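Local atomic coordinates of cytoplasmic protein (Cryptococcus neoformans var. grubii serotype A, PDB entry 7LPO), a protein that probably hydrolyses steryl beta-glucosides, as a fungal sterylglucosidase of glycoside hydrolase family 5. Residues I21-L26 and E422-I427; L98-F103 and G265-N270; F103-L108 and D145-F150. All blocks are in the same frame, centred on the assembly; numbering follows the deposited sequence.

Overall arrangement
The three contacts lie along a TIM-type barrel of glycoside hydrolase family 5, with interactions 2 and 3 nested in sequence within the loop closed by interaction 1. Interactions 1 and 2 have centres 14 Å apart and join through neighbouring parallel strands 263-267 and 424-427, where Phe426 N probably donates to Trp266 O at 3.0 Å. Interactions 2 and 3 share Phe103 on strand 98-104, and their centres are also 14 Å apart. Interaction 1 is more remote from interaction 3, 26 Å between centres and about 11 Å between nearest atoms. A bound Tris molecule lies about 6 Å from the side chain of Asn270 in interaction 2, which is consistent with a pocket at this end of the barrel.

Interaction 1 of 3, residues I21-L26 and E422-I427; sequences IHSSTL and ESIHFI
Ile424, the residue that meets Ser23 across this contact, lays its CG2 methyl over one face of the Phe426 ring, 3.7 Å above the plane and displaced toward the rim; Phe426 in turn stacks on Phe139. From the same isoleucine the other branch serves the N-terminal loop. With CG1 anti to the carbonyl carbon (chi1 -65°) and CD1 carried on in an extended chain, that branch runs alongside the Ser23 methylene. Ile424 CD1 comes to 3.8 Å from Ser23 CB, and Ile424 CG1 to 4.0 Å from the same atom. Ile424 CD1 also lies 4.1 Å from Ile21 O. The hydroxyl of Ser23 takes a different path: Ser23 OG lies 3.9 Å from Ile424 CG2 but is hydrogen-bonded to the backbone carbonyl of Ala447. No hydrogen bond links the two segments directly; they meet by van der Waals contact and share partners. Arg446 joins them, its NH1 bonding Ile21 O and its NE Glu422 O. Phe28 of strand 28-29 packs against Ile21, Ser23 and Phe426 alike. The loop 21-26 thus lies beside the start of strand 424-427, which runs parallel between strands 263-267 and 447-449, while helix 400-419 packs against Ser423, His425 and Ile427.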
loop_
_atom_site.group_PDB
_atom_site.type_symbol
_atom_site.label_atom_id
_atom_site.label_comp_id
_atom_site.label_asym_id
_atom_site.label_seq_id
_atom_site.Cartn_x
_atom_site.Cartn_y
_atom_site.Cartn_z
ATOM N N ILE A 21 9.600 -12.259 16.934
ATOM C CA ILE A 21 8.301 -11.655 17.200
ATOM C C ILE A 21 7.231 -12.701 16.938
ATOM O O ILE A 21 7.082 -13.180 15.810
ATOM C CB ILE A 21 8.060 -10.408 16.338
ATOM C CG1 ILE A 21 8.955 -9.260 16.796
ATOM C CG2 ILE A 21 6.597 -10.014 16.418
ATOM C CD1 ILE A 21 9.027 -8.100 15.810
ATOM N N HIS A 22 6.492 -13.066 17.978
ATOM C CA HIS A 22 5.363 -13.969 17.807
ATOM C C HIS A 22 4.201 -13.245 17.135
ATOM O O HIS A 22 3.963 -12.057 17.372
ATOM C CB HIS A 22 4.949 -14.535 19.162
ATOM C CG HIS A 22 6.003 -15.403 19.780
ATOM N ND1 HIS A 22 6.173 -16.727 19.434
ATOM C CD2 HIS A 22 6.974 -15.124 20.682
ATOM C CE1 HIS A 22 7.184 -17.233 20.118
ATOM N NE2 HIS A 22 7.692 -16.279 20.876
ATOM N N SER A 23 3.497 -13.968 16.267
ATOM C CA SER A 23 2.384 -13.454 15.482
ATOM C C SER A 23 1.316 -14.541 15.485
ATOM O O SER A 23 0.843 -15.005 14.445
ATOM C CB SER A 23 2.834 -13.081 14.070
ATOM O OG SER A 23 1.878 -12.243 13.450
ATOM N N SER A 24 0.965 -14.964 16.702
ATOM C CA SER A 24 0.143 -16.125 16.990
ATOM C C SER A 24 -1.119 -15.774 17.769
ATOM O O SER A 24 -1.933 -16.667 18.035
ATOM C CB SER A 24 0.959 -17.130 17.815
ATOM O OG SER A 24 1.690 -16.438 18.822
ATOM N N THR A 25 -1.272 -14.522 18.167
ATOM C CA THR A 25 -2.385 -14.056 18.960
ATOM C C THR A 25 -2.835 -12.726 18.363
ATOM O O THR A 25 -2.338 -12.294 17.307
ATOM C CB THR A 25 -1.972 -13.903 20.431
ATOM O OG1 THR A 25 -1.118 -12.755 20.549
ATOM C CG2 THR A 25 -1.243 -15.130 20.930
ATOM N N LEU A 26 -3.730 -12.039 19.069
ATOM C CA LEU A 26 -4.254 -10.773 18.575
ATOM C C LEU A 26 -3.216 -9.661 18.551
ATOM O O LEU A 26 -3.499 -8.588 18.007
ATOM C CB LEU A 26 -5.444 -10.332 19.422
ATOM C CG LEU A 26 -6.719 -11.097 19.079
ATOM C CD1 LEU A 26 -7.779 -10.868 20.152
ATOM C CD2 LEU A 26 -7.215 -10.681 17.700
ATOM N N GLU A 422 10.577 -18.949 8.858
ATOM C CA GLU A 422 9.832 -18.326 9.947
ATOM C C GLU A 422 9.068 -17.080 9.503
ATOM O O GLU A 422 8.708 -16.244 10.342
ATOM C CB GLU A 422 10.780 -17.957 11.090
ATOM C CG GLU A 422 11.554 -19.118 11.675
ATOM C CD GLU A 422 10.668 -20.086 12.427
ATOM O OE1 GLU A 422 9.458 -19.807 12.575
ATOM O OE2 GLU A 422 11.184 -21.136 12.860
ATOM N N SER A 423 8.812 -16.939 8.207
ATOM C CA SER A 423 8.209 -15.713 7.713
ATOM C C SER A 423 6.798 -15.533 8.254
ATOM O O SER A 423 5.992 -16.467 8.286
ATOM C CB SER A 423 8.168 -15.707 6.187
ATOM O OG SER A 423 7.473 -14.558 5.721
ATOM N N ILE A 424 6.501 -14.310 8.669
ATOM C CA ILE A 424 5.126 -13.910 8.919
ATOM C C ILE A 424 4.462 -13.638 7.577
ATOM O O ILE A 424 5.007 -12.913 6.739
ATOM C CB ILE A 424 5.075 -12.676 9.835
ATOM C CG1 ILE A 424 5.634 -13.022 11.221
ATOM C CG2 ILE A 424 3.652 -12.181 9.970
ATOM C CD1 ILE A 424 5.866 -11.819 12.116
ATOM N N HIS A 425 3.300 -14.245 7.358
ATOM C CA HIS A 425 2.488 -13.945 6.187
ATOM C C HIS A 425 1.635 -12.717 6.476
ATOM O O HIS A 425 0.710 -12.767 7.300
ATOM C CB HIS A 425 1.610 -15.136 5.829
ATOM C CG HIS A 425 2.364 -16.279 5.238
ATOM N ND1 HIS A 425 3.460 -16.102 4.422
ATOM C CD2 HIS A 425 2.187 -17.616 5.353
ATOM C CE1 HIS A 425 3.920 -17.283 4.050
ATOM N NE2 HIS A 425 3.165 -18.218 4.600
ATOM N N PHE A 426 1.965 -11.605 5.823
ATOM C CA PHE A 426 1.154 -10.398 5.882
ATOM C C PHE A 426 0.118 -10.501 4.776
ATOM O O PHE A 426 0.448 -10.397 3.588
ATOM C CB PHE A 426 2.021 -9.153 5.756
ATOM C CG PHE A 426 2.863 -8.880 6.981
ATOM C CD1 PHE A 426 2.366 -8.129 8.022
ATOM C CD2 PHE A 426 4.146 -9.397 7.089
ATOM C CE1 PHE A 426 3.126 -7.883 9.140
ATOM C CE2 PHE A 426 4.929 -9.146 8.207
ATOM C CZ PHE A 426 4.419 -8.389 9.232
ATOM N N ILE A 427 -1.124 -10.742 5.172
ATOM C CA ILE A 427 -2.190 -11.113 4.251
ATOM C C ILE A 427 -2.932 -9.849 3.849
ATOM O O ILE A 427 -3.641 -9.247 4.662
ATOM C CB ILE A 427 -3.133 -12.145 4.877
ATOM C CG1 ILE A 427 -2.375 -13.462 5.098
ATOM C CG2 ILE A 427 -4.341 -12.362 3.992
ATOM C CD1 ILE A 427 -2.742 -14.157 6.366
#

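Interaction 2 of 3, residues L98-F103 and G265-N270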
loop_
_atom_site.group_PDB
_atom_site.type_symbol
_atom_site.label_atom_id
_atom_site.label_comp_id
_atom_site.label_asym_id
_atom_site.label_seq_id
_atom_site.Cartn_x
_atom_site.Cartn_y
_atom_site.Cartn_z
ATOM N N LEU A 98 9.297 0.433 12.281
ATOM C CA LEU A 98 8.783 -0.443 11.240
ATOM C C LEU A 98 8.944 0.223 9.884
ATOM O O LEU A 98 8.776 1.438 9.747
ATOM C CB LEU A 98 7.305 -0.774 11.479
ATOM C CG LEU A 98 6.554 -1.553 10.397
ATOM C CD1 LEU A 98 6.919 -3.015 10.459
ATOM C CD2 LEU A 98 5.052 -1.363 10.572
ATOM N N LEU A 99 9.275 -0.588 8.888
ATOM C CA LEU A 99 9.371 -0.145 7.506
ATOM C C LEU A 99 8.694 -1.193 6.644
ATOM O O LEU A 99 8.984 -2.382 6.791
ATOM C CB LEU A 99 10.826 0.033 7.059
ATOM C CG LEU A 99 11.672 1.048 7.818
ATOM C CD1 LEU A 99 13.129 0.866 7.436
ATOM C CD2 LEU A 99 11.213 2.458 7.545
ATOM N N ARG A 100 7.763 -0.760 5.794
ATOM C CA ARG A 100 7.225 -1.593 4.727
ATOM C C ARG A 100 8.076 -1.298 3.502
ATOM O O ARG A 100 8.067 -0.172 2.991
ATOM C CB ARG A 100 5.752 -1.289 4.484
ATOM C CG ARG A 100 5.114 -2.182 3.427
ATOM C CD ARG A 100 3.619 -2.102 3.539
ATOM N NE ARG A 100 2.911 -2.841 2.500
ATOM C CZ ARG A 100 2.401 -2.292 1.403
ATOM N NH1 ARG A 100 2.543 -0.988 1.164
ATOM N NH2 ARG A 100 1.744 -3.051 0.540
ATOM N N TYR A 101 8.858 -2.285 3.066
ATOM C CA TYR A 101 9.887 -2.051 2.062
ATOM C C TYR A 101 9.334 -2.329 0.671
ATOM O O TYR A 101 8.944 -3.457 0.368
ATOM C CB TYR A 101 11.123 -2.910 2.327
ATOM C CG TYR A 101 12.237 -2.537 1.387
ATOM C CD1 TYR A 101 12.303 -3.079 0.109
ATOM C CD2 TYR A 101 13.195 -1.594 1.753
ATOM C CE1 TYR A 101 13.310 -2.711 -0.774
ATOM C CE2 TYR A 101 14.208 -1.225 0.875
ATOM C CZ TYR A 101 14.258 -1.791 -0.383
ATOM O OH TYR A 101 15.252 -1.420 -1.265
ATOM N N VAL A 102 9.358 -1.312 -0.179
ATOM C CA VAL A 102 8.725 -1.359 -1.493
ATOM C C VAL A 102 9.743 -1.783 -2.545
ATOM O O VAL A 102 10.813 -1.177 -2.668
ATOM C CB VAL A 102 8.120 0.011 -1.845
ATOM C CG1 VAL A 102 7.549 0.002 -3.247
ATOM C CG2 VAL A 102 7.059 0.416 -0.831
ATOM N N PHE A 103 9.407 -2.824 -3.309
ATOM C CA PHE A 103 10.157 -3.213 -4.495
ATOM C C PHE A 103 9.163 -3.649 -5.562
ATOM O O PHE A 103 8.030 -4.032 -5.265
ATOM C CB PHE A 103 11.174 -4.333 -4.206
ATOM C CG PHE A 103 10.550 -5.653 -3.890
ATOM C CD1 PHE A 103 10.141 -5.946 -2.599
ATOM C CD2 PHE A 103 10.362 -6.597 -4.874
ATOM C CE1 PHE A 103 9.558 -7.154 -2.292
ATOM C CE2 PHE A 103 9.781 -7.816 -4.578
ATOM C CZ PHE A 103 9.378 -8.095 -3.284
ATOM N N GLY A 265 8.747 -10.657 7.760
ATOM C CA GLY A 265 7.748 -11.329 6.950
ATOM C C GLY A 265 7.589 -10.663 5.601
ATOM O O GLY A 265 8.293 -9.705 5.258
ATOM N N TRP A 266 6.626 -11.180 4.842
ATOM C CA TRP A 266 6.390 -10.751 3.475
ATOM C C TRP A 266 4.912 -10.443 3.288
ATOM O O TRP A 266 4.053 -11.234 3.694
ATOM C CB TRP A 266 6.846 -11.824 2.472
ATOM C CG TRP A 266 8.318 -12.084 2.536
ATOM C CD1 TRP A 266 8.985 -12.738 3.524
ATOM C CD2 TRP A 266 9.304 -11.690 1.578
ATOM N NE1 TRP A 266 10.323 -12.775 3.247
ATOM C CE2 TRP A 266 10.549 -12.139 2.056
ATOM C CE3 TRP A 266 9.252 -11.009 0.363
ATOM C CZ2 TRP A 266 11.733 -11.915 1.373
ATOM C CZ3 TRP A 266 10.425 -10.781 -0.317
ATOM C CH2 TRP A 266 11.652 -11.242 0.184
ATOM N N ASP A 267 4.630 -9.281 2.700
ATOM C CA ASP A 267 3.300 -8.940 2.222
ATOM C C ASP A 267 3.007 -9.712 0.939
ATOM O O ASP A 267 3.916 -10.139 0.220
ATOM C CB ASP A 267 3.194 -7.437 1.961
ATOM C CG ASP A 267 1.826 -6.853 2.340
ATOM O OD1 ASP A 267 0.842 -7.611 2.489
ATOM O OD2 ASP A 267 1.742 -5.614 2.483
ATOM N N SER A 268 1.721 -9.901 0.658
ATOM C CA SER A 268 1.328 -10.472 -0.622
ATOM C C SER A 268 1.249 -9.362 -1.672
ATOM O O SER A 268 1.442 -8.179 -1.380
ATOM C CB SER A 268 0.018 -11.245 -0.488
ATOM O OG SER A 268 -1.022 -10.442 0.005
ATOM N N ILE A 269 0.994 -9.749 -2.922
ATOM C CA ILE A 269 1.017 -8.793 -4.017
ATOM C C ILE A 269 0.136 -7.606 -3.685
ATOM O O ILE A 269 -1.020 -7.758 -3.279
ATOM C CB ILE A 269 0.573 -9.474 -5.320
ATOM C CG1 ILE A 269 0.635 -8.476 -6.474
ATOM C CG2 ILE A 269 -0.813 -10.051 -5.195
ATOM C CD1 ILE A 269 0.580 -9.148 -7.841
ATOM N N ASN A 270 0.676 -6.413 -3.890
ATOM C CA ASN A 270 0.010 -5.193 -3.454
ATOM C C ASN A 270 -1.245 -4.914 -4.278
ATOM O O ASN A 270 -1.226 -5.016 -5.507
ATOM C CB ASN A 270 0.973 -4.014 -3.565
ATOM C CG ASN A 270 0.372 -2.723 -3.036
ATOM O OD1 ASN A 270 0.199 -2.563 -1.833
ATOM N ND2 ASN A 270 0.049 -1.801 -3.936
HETATM O O HOH W 1 2.019 -5.729 -0.803
#
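Arg100 meets Asp267 side-on, with NE and NH2 both directed at the single oxygen OD2. The Arg100 NE to Asp267 OD2 bond, 3.0 Å, arrives nearly along the C-O axis of the acceptor, whereas Arg100 NH2, 3.2 Å from the same OD2, approaches from above the carboxylate plane. The two planes stand 75° apart, so this is not a flat two-oxygen pairing. Arg100 NH2 makes a further bond to Asn270 OD1 at 2.9 Å, fairly straight at 156° and in the guanidinium plane, though tilted from the carbonyl plane of the amide. The arginine reaches both acceptors because its CG is anti to the backbone N (chi1 -177°) and the chain stays extended as far as NE. A water bonded to Ser268 O at 2.6 Å also accepts a weak bond from Arg100 NH2. The third nitrogen, Arg100 NH1, bonds Asn42 OD1 and pairs with Glu521, and these several partners fix the rotation of the guanidinium. Farther along the strand, Phe103 CZ touches the edge of the Trp266 indole at CZ3, 4.1 Å away, the two side chains crossing at about a right angle.

In the next shell, Ser450 holds Asp267 OD1 and His420 binds Trp266 NE1. An arginine on an early barrel strand and an asparagine just beyond the end of a later one are as in the active-site region of family 5 (beta/alpha)8 barrels, and a bound Tris lies about 6 Å from the Asn270 side chain.

Interaction 3 of 3, residues F103-L108 and D145-F150; sequences FTWESL and DVWSRF
In the (beta/alpha)8 (TIM) barrel, the turn from strand 98-104 into helix 105-109 meets the loop after the neighbouring parallel strand 137-143; Glu106 and Arg149 join them by a bidentate salt bridge. Arg149 NH2 reaches Glu106 OE1 at 2.6 Å and Arg149 NE reaches Glu106 OE2 at 2.9 Å, both nearly straight. Each oxygen uses its syn lone pair, and the carboxylate and guanidinium are almost coplanar, 14° apart. Glu106 spans the gap fully extended beyond CG, while Arg149 bends at chi3 (-63°) to present its NE side. A water that accepts from Arg149 N lies 2.8 Å from Glu106 OE2 and probably donates to it. The edge of the Phe150 ring, at CZ, lies 3.4 Å from Glu106 OE1. Elsewhere in the contact, Trp147 CH2 comes to the edge of the Trp105 indole, 3.8 Å from CZ3, with the six-membered rings inclined at 81°; Trp147 NE1 bonds to Thr160 and Trp105 NE1 to Glu109. Thr104 N-caps the short helix that carries Trp105 and Glu106: its OG1 accepts from Ser107 N at 3.2 Å, and Ser107 OG also donates to Thr104 O at 2.7 Å, in the carbonyl plane on a lone pair.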
loop_
_atom_site.group_PDB
_atom_site.type_symbol
_atom_site.label_atom_id
_atom_site.label_comp_id
_atom_site.label_asym_id
_atom_site.label_seq_id
_atom_site.Cartn_x
_atom_site.Cartn_y
_atom_site.Cartn_z
ATOM N N PHE A 103 9.407 -2.824 -3.309
ATOM C CA PHE A 103 10.157 -3.213 -4.495
ATOM C C PHE A 103 9.163 -3.649 -5.562
ATOM O O PHE A 103 8.030 -4.032 -5.265
ATOM C CB PHE A 103 11.174 -4.333 -4.206
ATOM C CG PHE A 103 10.550 -5.653 -3.890
ATOM C CD1 PHE A 103 10.141 -5.946 -2.599
ATOM C CD2 PHE A 103 10.362 -6.597 -4.874
ATOM C CE1 PHE A 103 9.558 -7.154 -2.292
ATOM C CE2 PHE A 103 9.781 -7.816 -4.578
ATOM C CZ PHE A 103 9.378 -8.095 -3.284
ATOM N N THR A 104 9.581 -3.577 -6.820
ATOM C CA THR A 104 8.698 -3.949 -7.912
ATOM C C THR A 104 9.255 -5.144 -8.668
ATOM O O THR A 104 10.468 -5.361 -8.734
ATOM C CB THR A 104 8.467 -2.789 -8.888
ATOM O OG1 THR A 104 9.705 -2.441 -9.522
ATOM C CG2 THR A 104 7.881 -1.588 -8.124
ATOM N N TRP A 105 8.333 -5.930 -9.216
ATOM C CA TRP A 105 8.689 -6.988 -10.151
ATOM C C TRP A 105 9.564 -6.458 -11.280
ATOM O O TRP A 105 10.526 -7.117 -11.698
ATOM C CB TRP A 105 7.396 -7.600 -10.677
ATOM C CG TRP A 105 7.520 -8.778 -11.570
ATOM C CD1 TRP A 105 8.638 -9.496 -11.850
ATOM C CD2 TRP A 105 6.454 -9.380 -12.302
ATOM N NE1 TRP A 105 8.331 -10.510 -12.711
ATOM C CE2 TRP A 105 6.996 -10.453 -13.013
ATOM C CE3 TRP A 105 5.084 -9.112 -12.419
ATOM C CZ2 TRP A 105 6.223 -11.261 -13.840
ATOM C CZ3 TRP A 105 4.322 -9.907 -13.247
ATOM C CH2 TRP A 105 4.894 -10.972 -13.945
ATOM N N GLU A 106 9.258 -5.253 -11.773
ATOM C CA GLU A 106 10.041 -4.696 -12.871
ATOM C C GLU A 106 11.505 -4.572 -12.483
ATOM O O GLU A 106 12.394 -4.856 -13.295
ATOM C CB GLU A 106 9.501 -3.328 -13.287
ATOM C CG GLU A 106 10.389 -2.613 -14.303
ATOM C CD GLU A 106 9.892 -1.225 -14.698
ATOM O OE1 GLU A 106 10.437 -0.678 -15.670
ATOM O OE2 GLU A 106 8.965 -0.677 -14.056
ATOM N N SER A 107 11.775 -4.108 -11.257
ATOM C CA SER A 107 13.152 -3.879 -10.840
ATOM C C SER A 107 13.933 -5.180 -10.711
ATOM O O SER A 107 15.171 -5.155 -10.754
ATOM C CB SER A 107 13.185 -3.102 -9.517
ATOM O OG SER A 107 12.720 -3.895 -8.431
ATOM N N LEU A 108 13.238 -6.313 -10.602
ATOM C CA LEU A 108 13.884 -7.611 -10.478
ATOM C C LEU A 108 14.029 -8.357 -11.799
ATOM O O LEU A 108 14.933 -9.194 -11.919
ATOM C CB LEU A 108 13.104 -8.508 -9.512
ATOM C CG LEU A 108 13.002 -8.099 -8.049
ATOM C CD1 LEU A 108 12.069 -9.067 -7.307
ATOM C CD2 LEU A 108 14.360 -8.056 -7.375
ATOM N N ASP A 145 0.878 -0.975 -8.973
ATOM C CA ASP A 145 -0.311 -0.149 -9.096
ATOM C C ASP A 145 -0.768 -0.266 -10.539
ATOM O O ASP A 145 0.029 -0.050 -11.454
ATOM C CB ASP A 145 -0.035 1.316 -8.738
ATOM C CG ASP A 145 0.427 1.488 -7.317
ATOM O OD1 ASP A 145 -0.433 1.419 -6.405
ATOM O OD2 ASP A 145 1.646 1.695 -7.111
ATOM N N VAL A 146 -2.034 -0.629 -10.733
ATOM C CA VAL A 146 -2.641 -0.828 -12.048
ATOM C C VAL A 146 -1.687 -1.564 -12.980
ATOM O O VAL A 146 -1.477 -1.163 -14.134
ATOM C CB VAL A 146 -3.124 0.508 -12.648
ATOM C CG1 VAL A 146 -4.280 1.049 -11.808
ATOM C CG2 VAL A 146 -2.030 1.537 -12.708
ATOM N N TRP A 147 -1.140 -2.663 -12.458
ATOM C CA TRP A 147 -0.304 -3.658 -13.127
ATOM C C TRP A 147 1.139 -3.221 -13.345
ATOM O O TRP A 147 2.056 -3.976 -12.998
ATOM C CB TRP A 147 -0.888 -4.087 -14.479
ATOM C CG TRP A 147 -0.052 -5.179 -15.122
ATOM C CD1 TRP A 147 0.762 -5.051 -16.202
ATOM C CD2 TRP A 147 0.077 -6.540 -14.686
ATOM N NE1 TRP A 147 1.388 -6.243 -16.472
ATOM C CE2 TRP A 147 0.985 -7.174 -15.556
ATOM C CE3 TRP A 147 -0.479 -7.279 -13.636
ATOM C CZ2 TRP A 147 1.339 -8.514 -15.419
ATOM C CZ3 TRP A 147 -0.137 -8.609 -13.508
ATOM C CH2 TRP A 147 0.767 -9.216 -14.393
ATOM N N SER A 148 1.359 -2.038 -13.920
ATOM C CA SER A 148 2.715 -1.630 -14.281
ATOM C C SER A 148 2.760 -0.145 -14.605
ATOM O O SER A 148 1.730 0.481 -14.844
ATOM C CB SER A 148 3.229 -2.423 -15.489
ATOM O OG SER A 148 2.432 -2.156 -16.630
ATOM N N ARG A 149 3.982 0.404 -14.636
ATOM C CA ARG A 149 4.167 1.781 -15.104
ATOM C C ARG A 149 3.603 1.971 -16.509
ATOM O O ARG A 149 3.045 3.026 -16.833
ATOM C CB ARG A 149 5.648 2.158 -15.120
ATOM C CG ARG A 149 6.331 2.230 -13.782
ATOM C CD ARG A 149 7.717 2.867 -13.907
ATOM N NE ARG A 149 8.638 2.097 -14.753
ATOM C CZ ARG A 149 9.371 2.615 -15.737
ATOM N NH1 ARG A 149 9.297 3.904 -16.026
ATOM N NH2 ARG A 149 10.189 1.839 -16.436
ATOM N N PHE A 150 3.764 0.967 -17.365
ATOM C CA PHE A 150 3.341 1.039 -18.760
ATOM C C PHE A 150 1.833 0.965 -18.918
ATOM O O PHE A 150 1.338 1.225 -20.016
ATOM C CB PHE A 150 4.076 -0.074 -19.514
ATOM C CG PHE A 150 5.517 -0.187 -19.081
ATOM C CD1 PHE A 150 6.437 0.778 -19.458
ATOM C CD2 PHE A 150 5.922 -1.187 -18.220
ATOM C CE1 PHE A 150 7.728 0.726 -19.024
ATOM C CE2 PHE A 150 7.221 -1.244 -17.776
ATOM C CZ PHE A 150 8.128 -0.286 -18.176
HETATM O O HOH W 2 6.269 -1.343 -14.132
#